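Chitinase A (Pteris ryukyuensis, PDB 4RL3) probably hydrolyses the beta-1,4 glycosidic links of chitin through its catalytic domain of glycosyl hydrolase family 18, the part contained in this chain. Local coordinates at residues T191-V197 with T228-A232; T241-I245 with A266-L270. All coordinates share one frame; numbering follows the deposited sequence. Where two conformers were deposited one is given.

Contact 1: T191-V197 with T228-A232; sequences TSASQYV and TVLSA
Ala193 and Ala232 bring their CA atoms to 4.8 Å of each other where helix 193-197 crosses helix 228-232, the short axes lying 8.3 Å apart at -58°. The small residues permit this closeness: the CB of Ala232 sits 3.5 Å from Ala193 O, and also touches the Tyr196 ring at CD1 and Val197 CG2. Thr228, from the second helix, lays its methyl against the backbone that leads into helix 193-206, CG2 reaching to 3.3 Å from Ala193 N and also meeting Thr191 O. A capping box closes the start of this helix. Ser192 OG accepts from Gln195 N at 3.1 Å, and Ser192 N returns a nearly straight bond (172°) to an in-plane lone pair of Gln195 OE1 at 3.0 Å.

Tyr196 turns CG away from its own backbone N (chi1 -169°), which brings the ring against both methyls of Val229, the two side chains crossing at an oblique angle. The valine covers one ring face with a forked grip: CG1 lies 3.5 Å from Tyr196 CZ and close to OH, while CG2 lies 3.5 Å from CE2. Beyond the valine the hydroxyl hydrogen-bonds to Ser216 O of strand 215-218, and the ring also meets that of Phe184. With a leucine in place of Tyr196, Ser216 O would probably be left without this partner and the Val229 methyls without much of the flat surface they rest on.

The two segments thus adhere through apolar and van der Waals contact alone, while the polar bonds fix the helix start and anchor the ring to the barrel wall.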
ATOM      1  N   THR A 191       4.601 -12.859 -17.872  1.00 10.61           N
ATOM      2  CA  THR A 191       5.910 -12.687 -17.259  1.00  9.79           C
ATOM      3  C   THR A 191       6.448 -13.980 -16.637  1.00  9.66           C
ATOM      4  O   THR A 191       5.786 -14.596 -15.803  1.00  9.85           O
ATOM      5  CB  THR A 191       5.843 -11.594 -16.165  1.00  9.57           C
ATOM      6  OG1 THR A 191       5.433 -10.360 -16.749  1.00  9.25           O
ATOM      7  CG2 THR A 191       7.184 -11.389 -15.468  1.00  9.51           C
ATOM      8  N   SER A 192       7.649 -14.389 -17.038  1.00  9.29           N
ATOM      9  CA  SER A 192       8.298 -15.563 -16.445  1.00  9.26           C
ATOM     10  C   SER A 192       8.981 -15.223 -15.115  1.00  8.94           C
ATOM     11  O   SER A 192       9.178 -14.051 -14.773  1.00  8.58           O
ATOM     12  CB  SER A 192       9.352 -16.119 -17.401  1.00  9.43           C
ATOM     13  OG  SER A 192      10.437 -15.205 -17.482  1.00  9.75           O
ATOM     14  N   ALA A 193       9.389 -16.243 -14.366  1.00  8.90           N
ATOM     15  CA  ALA A 193      10.135 -16.001 -13.135  1.00  8.77           C
ATOM     16  C   ALA A 193      11.452 -15.231 -13.366  1.00  8.56           C
ATOM     17  O   ALA A 193      11.778 -14.320 -12.612  1.00  8.70           O
ATOM     18  CB  ALA A 193      10.385 -17.306 -12.391  1.00  8.94           C
ATOM     19  N   SER A 194      12.176 -15.588 -14.431  0.50  8.52           N
ATOM     20  CA  SER A 194      13.420 -14.911 -14.800  0.50  8.37           C
ATOM     21  C   SER A 194      13.179 -13.439 -15.137  0.50  7.96           C
ATOM     22  O   SER A 194      13.903 -12.557 -14.682  0.50  7.75           O
ATOM     23  CB  SER A 194      14.052 -15.602 -16.008  0.50  8.47           C
ATOM     24  OG  SER A 194      15.238 -14.939 -16.413  0.50  8.84           O
ATOM     25  N   GLN A 195      12.157 -13.189 -15.944  1.00  7.70           N
ATOM     26  CA  GLN A 195      11.777 -11.821 -16.293  1.00  7.44           C
ATOM     27  C   GLN A 195      11.380 -11.024 -15.048  1.00  7.07           C
ATOM     28  O   GLN A 195      11.723  -9.852 -14.929  1.00  7.15           O
ATOM     29  CB  GLN A 195      10.623 -11.797 -17.278  1.00  7.57           C
ATOM     30  CG  GLN A 195      11.016 -12.231 -18.682  1.00  7.82           C
ATOM     31  CD  GLN A 195       9.827 -12.266 -19.611  1.00  8.18           C
ATOM     32  OE1 GLN A 195       8.783 -12.857 -19.298  1.00  8.69           O
ATOM     33  NE2 GLN A 195       9.961 -11.624 -20.760  1.00  8.18           N
ATOM     34  N   TYR A 196      10.662 -11.662 -14.128  1.00  6.81           N
ATOM     35  CA  TYR A 196      10.249 -10.978 -12.906  1.00  6.40           C
ATOM     36  C   TYR A 196      11.455 -10.513 -12.095  1.00  6.34           C
ATOM     37  O   TYR A 196      11.469  -9.395 -11.558  1.00  5.86           O
ATOM     38  CB  TYR A 196       9.362 -11.874 -12.048  1.00  6.23           C
ATOM     39  CG  TYR A 196       8.686 -11.155 -10.892  1.00  6.02           C
ATOM     40  CD1 TYR A 196       9.380 -10.878  -9.715  1.00  5.95           C
ATOM     41  CD2 TYR A 196       7.351 -10.759 -10.979  1.00  6.00           C
ATOM     42  CE1 TYR A 196       8.760 -10.224  -8.662  1.00  5.89           C
ATOM     43  CE2 TYR A 196       6.728 -10.086  -9.935  1.00  5.92           C
ATOM     44  CZ  TYR A 196       7.445  -9.835  -8.780  1.00  5.89           C
ATOM     45  OH  TYR A 196       6.847  -9.196  -7.721  1.00  5.78           O
ATOM     46  N   VAL A 197      12.453 -11.378 -11.971  1.00  6.32           N
ATOM     47  CA  VAL A 197      13.677 -11.012 -11.276  1.00  6.29           C
ATOM     48  C   VAL A 197      14.312  -9.789 -11.957  1.00  6.23           C
ATOM     49  O   VAL A 197      14.738  -8.845 -11.290  1.00  6.18           O
ATOM     50  CB  VAL A 197      14.670 -12.190 -11.189  1.00  6.45           C
ATOM     51  CG1 VAL A 197      16.004 -11.734 -10.648  1.00  6.50           C
ATOM     52  CG2 VAL A 197      14.098 -13.294 -10.307  1.00  6.49           C
ATOM     53  N   THR A 228       4.333 -18.064 -10.172  1.00  9.02           N
ATOM     54  CA  THR A 228       5.540 -17.637 -10.878  1.00  8.91           C
ATOM     55  C   THR A 228       6.278 -16.557 -10.089  1.00  8.63           C
ATOM     56  O   THR A 228       7.501 -16.594  -9.939  1.00  8.37           O
ATOM     57  CB  THR A 228       5.172 -17.143 -12.279  1.00  9.14           C
ATOM     58  OG1 THR A 228       4.628 -18.243 -13.014  1.00  9.63           O
ATOM     59  CG2 THR A 228       6.390 -16.573 -13.012  1.00  9.35           C
ATOM     60  N   VAL A 229       5.527 -15.598  -9.570  1.00  8.37           N
ATOM     61  CA  VAL A 229       6.134 -14.580  -8.727  1.00  8.26           C
ATOM     62  C   VAL A 229       6.792 -15.191  -7.490  1.00  8.22           C
ATOM     63  O   VAL A 229       7.894 -14.788  -7.101  1.00  7.71           O
ATOM     64  CB  VAL A 229       5.105 -13.512  -8.303  1.00  8.34           C
ATOM     65  CG1 VAL A 229       5.736 -12.532  -7.322  1.00  8.37           C
ATOM     66  CG2 VAL A 229       4.575 -12.783  -9.523  1.00  8.37           C
ATOM     67  N   LEU A 230       6.128 -16.168  -6.869  1.00  8.31           N
ATOM     68  CA  LEU A 230       6.686 -16.811  -5.688  1.00  8.78           C
ATOM     69  C   LEU A 230       8.006 -17.521  -6.005  1.00  8.97           C
ATOM     70  O   LEU A 230       8.944 -17.473  -5.213  1.00  8.91           O
ATOM     71  CB  LEU A 230       5.658 -17.742  -5.024  1.00  8.83           C
ATOM     72  CG  LEU A 230       4.531 -16.972  -4.325  1.00  8.88           C
ATOM     73  CD1 LEU A 230       3.286 -17.824  -4.137  1.00  9.09           C
ATOM     74  CD2 LEU A 230       5.010 -16.392  -3.007  1.00  8.78           C
ATOM     75  N   SER A 231       8.090 -18.123  -7.190  1.00  9.40           N
ATOM     76  CA  SER A 231       9.346 -18.710  -7.653  1.00 10.16           C
ATOM     77  C   SER A 231      10.463 -17.665  -7.797  1.00  9.99           C
ATOM     78  O   SER A 231      11.579 -17.867  -7.318  1.00  9.79           O
ATOM     79  CB  SER A 231       9.126 -19.457  -8.967  1.00 10.67           C
ATOM     80  OG  SER A 231       8.318 -20.597  -8.764  1.00 12.25           O
ATOM     81  N   ALA A 232      10.144 -16.536  -8.414  1.00  9.81           N
ATOM     82  CA  ALA A 232      11.095 -15.425  -8.510  1.00  9.78           C
ATOM     83  C   ALA A 232      11.512 -14.921  -7.137  1.00  9.92           C
ATOM     84  O   ALA A 232      12.669 -14.595  -6.905  1.00 10.02           O
ATOM     85  CB  ALA A 232      10.493 -14.282  -9.314  1.00  9.53           C
TER

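Contact 2: T241-I245 with A266-L270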
ATOM      1  N   THR A 241      18.388 -10.523  -0.909  1.00 10.11           N
ATOM      2  CA  THR A 241      17.899  -9.229  -1.394  1.00  9.86           C
ATOM      3  C   THR A 241      16.373  -9.215  -1.584  1.00  9.56           C
ATOM      4  O   THR A 241      15.871  -8.735  -2.589  1.00  9.36           O
ATOM      5  CB  THR A 241      18.615  -8.827  -2.709  1.00  9.81           C
ATOM      6  OG1 THR A 241      18.326  -9.782  -3.738  1.00  9.82           O
ATOM      7  CG2 THR A 241      20.115  -8.773  -2.504  1.00 10.04           C
ATOM      8  N   LEU A 242      15.628  -9.730  -0.607  1.00  9.30           N
ATOM      9  CA  LEU A 242      14.152  -9.667  -0.635  1.00  8.90           C
ATOM     10  C   LEU A 242      13.681  -9.145   0.716  1.00  8.57           C
ATOM     11  O   LEU A 242      13.697  -9.888   1.690  1.00  8.76           O
ATOM     12  CB  LEU A 242      13.521 -11.042  -0.911  1.00  9.13           C
ATOM     13  CG  LEU A 242      11.972 -11.080  -0.945  1.00  9.31           C
ATOM     14  CD1 LEU A 242      11.445 -10.255  -2.110  1.00  9.49           C
ATOM     15  CD2 LEU A 242      11.443 -12.512  -1.003  1.00  9.47           C
ATOM     16  N   PRO A 243      13.292  -7.859   0.799  1.00  7.77           N
ATOM     17  CA  PRO A 243      12.862  -7.355   2.109  1.00  7.36           C
ATOM     18  C   PRO A 243      11.463  -7.808   2.513  1.00  6.73           C
ATOM     19  O   PRO A 243      11.111  -7.759   3.699  1.00  6.83           O
ATOM     20  CB  PRO A 243      12.890  -5.835   1.939  1.00  7.50           C
ATOM     21  CG  PRO A 243      12.791  -5.613   0.472  1.00  7.69           C
ATOM     22  CD  PRO A 243      13.445  -6.780  -0.198  1.00  7.79           C
ATOM     23  N   GLY A 244      10.664  -8.223   1.536  1.00  6.01           N
ATOM     24  CA  GLY A 244       9.293  -8.602   1.814  1.00  5.63           C
ATOM     25  C   GLY A 244       8.453  -8.709   0.563  1.00  5.19           C
ATOM     26  O   GLY A 244       8.947  -8.519  -0.558  1.00  5.05           O
ATOM     27  N   ILE A 245       7.180  -9.015   0.778  1.00  4.93           N
ATOM     28  CA  ILE A 245       6.206  -9.228  -0.282  1.00  4.74           C
ATOM     29  C   ILE A 245       4.892  -8.582   0.137  1.00  4.68           C
ATOM     30  O   ILE A 245       4.518  -8.652   1.306  1.00  4.56           O
ATOM     31  CB  ILE A 245       5.942 -10.743  -0.508  1.00  4.83           C
ATOM     32  CG1 ILE A 245       7.221 -11.459  -0.948  1.00  4.81           C
ATOM     33  CG2 ILE A 245       4.849 -10.965  -1.537  1.00  4.86           C
ATOM     34  CD1 ILE A 245       7.110 -12.962  -0.949  1.00  4.86           C
ATOM     35  N   ALA A 266       3.332 -16.987   0.462  1.00  5.98           N
ATOM     36  CA  ALA A 266       4.233 -15.849   0.543  1.00  6.05           C
ATOM     37  C   ALA A 266       4.873 -15.717   1.917  1.00  6.06           C
ATOM     38  O   ALA A 266       6.081 -15.459   2.032  1.00  6.17           O
ATOM     39  CB  ALA A 266       3.506 -14.575   0.181  1.00  5.99           C
ATOM     40  N   GLN A 267       4.080 -15.903   2.964  1.00  6.05           N
ATOM     41  CA  GLN A 267       4.584 -15.784   4.323  1.00  6.15           C
ATOM     42  C   GLN A 267       5.489 -16.950   4.691  1.00  6.41           C
ATOM     43  O   GLN A 267       6.488 -16.768   5.390  1.00  6.52           O
ATOM     44  CB  GLN A 267       3.431 -15.650   5.318  1.00  6.07           C
ATOM     45  CG  GLN A 267       2.653 -14.361   5.128  1.00  6.01           C
ATOM     46  CD  GLN A 267       1.413 -14.312   5.971  1.00  5.91           C
ATOM     47  OE1 GLN A 267       1.491 -14.032   7.166  1.00  5.77           O
ATOM     48  NE2 GLN A 267       0.258 -14.570   5.358  1.00  5.85           N
ATOM     49  N   THR A 268       5.138 -18.147   4.224  1.00  6.78           N
ATOM     50  CA  THR A 268       5.981 -19.314   4.443  1.00  7.04           C
ATOM     51  C   THR A 268       7.338 -19.109   3.770  1.00  7.42           C
ATOM     52  O   THR A 268       8.379 -19.404   4.374  1.00  7.40           O
ATOM     53  CB  THR A 268       5.261 -20.587   3.973  1.00  7.18           C
ATOM     54  OG1 THR A 268       4.218 -20.862   4.909  1.00  7.02           O
ATOM     55  CG2 THR A 268       6.193 -21.801   3.894  1.00  7.26           C
ATOM     56  N   LEU A 269       7.331 -18.552   2.563  1.00  7.59           N
ATOM     57  CA  LEU A 269       8.595 -18.288   1.857  1.00  8.11           C
ATOM     58  C   LEU A 269       9.467 -17.327   2.665  1.00  8.26           C
ATOM     59  O   LEU A 269      10.674 -17.530   2.792  1.00  8.51           O
ATOM     60  CB  LEU A 269       8.325 -17.731   0.457  1.00  8.28           C
ATOM     61  CG  LEU A 269       9.524 -17.385  -0.436  1.00  8.70           C
ATOM     62  CD1 LEU A 269       9.054 -17.349  -1.871  1.00  8.88           C
ATOM     63  CD2 LEU A 269      10.191 -16.064  -0.079  1.00  8.90           C
ATOM     64  N   LEU A 270       8.854 -16.281   3.209  1.00  8.56           N
ATOM     65  CA  LEU A 270       9.608 -15.268   3.945  1.00  9.00           C
ATOM     66  C   LEU A 270      10.198 -15.797   5.250  1.00 10.01           C
ATOM     67  O   LEU A 270      11.228 -15.298   5.697  1.00 10.54           O
ATOM     68  CB  LEU A 270       8.743 -14.035   4.213  1.00  8.86           C
ATOM     69  CG  LEU A 270       8.393 -13.228   2.960  1.00  8.69           C
ATOM     70  CD1 LEU A 270       7.306 -12.225   3.296  1.00  8.62           C
ATOM     71  CD2 LEU A 270       9.610 -12.541   2.359  1.00  8.72           C
TER
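Leu270 meets Leu242, Gly244 and Ile245 with the branched end of its side chain, as the last turns of helix 261-271 pass over the start of strand 244-248. The backbones stay well apart, Gly244 and Leu270 having their CA atoms 7.0 Å from each other, and side chains fill the interval.

Leu270 can be followed outward. Its CB points toward the strand but stays back from it and serves to project the rest; with CG set opposite the carbonyl carbon (chi1 -69°), the branch is delivered to the strand. CG itself packs on the tip of Ile245, 4.1 Å from CD1. One methyl, CD1, lies 4.1 Å from the backbone N of Ile245, and the other, CD2, is shared between Gly244 CA at 4.0 Å and Leu242 CD2 at 3.8 Å. At the glycine, that methyl rests directly on the main chain.

Leu242 CD2 touches Leu269 as well, at 3.9 Å from CD2, and its side chain runs at about a right angle to both leucines. Further along the strand, Ile245 reaches over with CD1 to Ala266, 4.1 Å from CB, next to the carbonyl O of the same residue. Phe4 of strand 3-8 touches Ala266 and Leu270 and continues this apolar surface, and Cys233 of helix 226-238 adds to it beside Ile245 and Leu269.

Strand 244-248 pairs in parallel with strands 3-8 and 215-218, which places it where the sheet closes on itself. A layer of aliphatic side chains between such a strand and an outer helix is the typical wall construction of the (beta/alpha)8, or TIM, barrel on which family 18 glycosidases are built.

Helix 226-238 joins the two contacts: it supplies residues 228-232 to contact 1 and then leads through the loop into strand 244-248 of contact 2. The centres lie 14 Å apart, and the contacts touch directly through Leu230, whose O is 3.3 Å from Leu269 CD1 and whose CD2 is 3.7 Å from Ala266 CA. Three outer helices, 193-206, 226-238 and 261-271, are thereby packed in succession around the barrel. In TIM barrels of this family the catalytic cleft opens at the carboxy-terminal ends of the strands. Contact 1, at helix starts, therefore probably lies toward the cleft end, and contact 2, at a strand start and a helix end, toward the opposite one.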